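Local coordinates for protein enoyl-CoA hydratase/isomerase (PDB 4KPK) that belongs to the enoyl-CoA hydratase/isomerase (crotonase) family and probably acts as an isomerase, perhaps on acyl-CoA substrates, at residues 36-40 with 41-45. Numbering follows the deposited sequence.
Sequences QQLHY and LSCTL. With EDO (1,2-ethanediol), chain B.
L38 folds back over L41 and C43 where the chain turns from helix 30-37 into strand 41-46, an outermost strand of the mixed sheet in this crotonase-fold chain. The apolar part of the contact comes from one branch: CD1 of L38 lies 4.0 Å from CB of L41 and also reaches C43. With CG of L38 anti to its carbonyl carbon (chi1 -58°), the side chain reaches across the turn to the strand. V74 of helix 65-80 also packs on L38, and L34 meets C43, so the small cluster joins both helices to the sheet edge. Replacing L41 by a glycine would probably open a gap beside CD1 of L38 and beside E70, which L41 also touches.

Polar groups of the turn are held mainly from outside it. The carboxylate of E70 takes both successive amides, H39 N on OE2 and Y40 N on OE1, while D35 OD1 accepts the amide of C43, tying the helix end to the strand. The Y40 ring makes a cation-pi contact with R56, and its hydroxyl is hydrogen-bonded to D64. A 1,2-ethanediol, probably from the crystallisation liquor, sits between the turn and the strand, though its modelled position is doubtful. CB of L38 approaches the carbonyl O of L41 at the start of the strand, though that oxygen is crowded by the ethanediol in the model; the firmer approach is CD1 of L38 at 3.9 Å from SG of C43.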
# COMPACT_ATOMS: atom_id res chain seq x y z
N GLN A 36 3.43 -39.99 8.17
CA GLN A 36 4.36 -41.09 7.88
C GLN A 36 4.75 -41.23 6.39
O GLN A 36 5.90 -41.49 6.11
CB GLN A 36 3.79 -42.44 8.39
CG GLN A 36 3.36 -42.43 9.86
CD GLN A 36 2.80 -43.78 10.32
OE1 GLN A 36 3.52 -44.77 10.27
NE2 GLN A 36 1.53 -43.82 10.75
N GLN A 37 3.78 -41.07 5.47
CA GLN A 37 3.99 -41.21 4.06
C GLN A 37 4.71 -40.06 3.37
O GLN A 37 5.48 -40.29 2.46
CB GLN A 37 2.65 -41.45 3.38
CG GLN A 37 2.13 -42.82 3.81
CD GLN A 37 0.65 -42.98 3.65
OE1 GLN A 37 -0.09 -42.01 3.53
NE2 GLN A 37 0.21 -44.21 3.67
N LEU A 38 4.52 -38.82 3.83
CA LEU A 38 5.28 -37.67 3.26
C LEU A 38 6.79 -37.78 3.47
O LEU A 38 7.24 -38.07 4.58
CB LEU A 38 4.81 -36.34 3.90
CG LEU A 38 3.32 -36.10 3.70
CD1 LEU A 38 2.75 -34.91 4.49
CD2 LEU A 38 3.04 -35.98 2.21
N HIS A 39 7.55 -37.45 2.42
CA HIS A 39 9.00 -37.59 2.40
C HIS A 39 9.67 -36.40 3.06
O HIS A 39 10.66 -36.57 3.74
CB HIS A 39 9.52 -37.71 0.93
CG HIS A 39 8.89 -38.82 0.13
ND1 HIS A 39 9.29 -40.13 0.23
CD2 HIS A 39 7.89 -38.80 -0.80
CE1 HIS A 39 8.56 -40.88 -0.59
NE2 HIS A 39 7.70 -40.10 -1.22
N TYR A 40 9.13 -35.20 2.78
CA TYR A 40 9.73 -33.93 3.08
C TYR A 40 9.04 -33.11 4.13
O TYR A 40 9.63 -32.13 4.67
CB TYR A 40 9.77 -33.07 1.84
CG TYR A 40 10.65 -33.56 0.73
CD1 TYR A 40 11.60 -34.58 0.89
CD2 TYR A 40 10.60 -32.94 -0.48
CE1 TYR A 40 12.42 -34.97 -0.16
CE2 TYR A 40 11.42 -33.31 -1.50
CZ TYR A 40 12.32 -34.32 -1.35
OH TYR A 40 13.09 -34.61 -2.44
N LEU A 41 7.82 -33.50 4.45
CA LEU A 41 7.02 -32.77 5.44
C LEU A 41 6.66 -33.69 6.61
O LEU A 41 6.62 -34.90 6.45
CB LEU A 41 5.72 -32.28 4.80
CG LEU A 41 5.84 -31.32 3.62
CD1 LEU A 41 4.47 -31.04 2.96
CD2 LEU A 41 6.50 -30.04 4.11
N SER A 42 6.38 -33.07 7.77
CA SER A 42 5.57 -33.66 8.84
C SER A 42 4.28 -32.94 8.92
O SER A 42 4.17 -31.75 8.53
CB SER A 42 6.19 -33.45 10.26
OG SER A 42 7.47 -34.00 10.35
N CYS A 43 3.31 -33.59 9.53
CA CYS A 43 2.08 -32.91 9.79
C CYS A 43 1.45 -33.51 11.00
O CYS A 43 1.51 -34.72 11.19
CB CYS A 43 1.16 -32.96 8.54
SG CYS A 43 0.80 -34.59 7.91
N THR A 44 0.90 -32.65 11.86
CA THR A 44 0.26 -33.09 13.11
C THR A 44 -0.98 -32.28 13.36
O THR A 44 -1.15 -31.17 12.81
CB THR A 44 1.22 -32.94 14.35
OG1 THR A 44 1.58 -31.56 14.51
CG2 THR A 44 2.43 -33.73 14.12
N LEU A 45 -1.85 -32.80 14.22
CA LEU A 45 -3.10 -32.15 14.52
C LEU A 45 -3.47 -32.35 15.98
O LEU A 45 -3.61 -33.46 16.42
CB LEU A 45 -4.20 -32.71 13.61
CG LEU A 45 -5.58 -32.10 13.74
CD1 LEU A 45 -5.58 -30.63 13.37
CD2 LEU A 45 -6.52 -32.87 12.81
C1 EDO B . 8.07 -37.15 7.48
O1 EDO B . 6.92 -37.18 6.63
C2 EDO B . 7.54 -36.53 8.76
O2 EDO B . 8.04 -37.21 9.90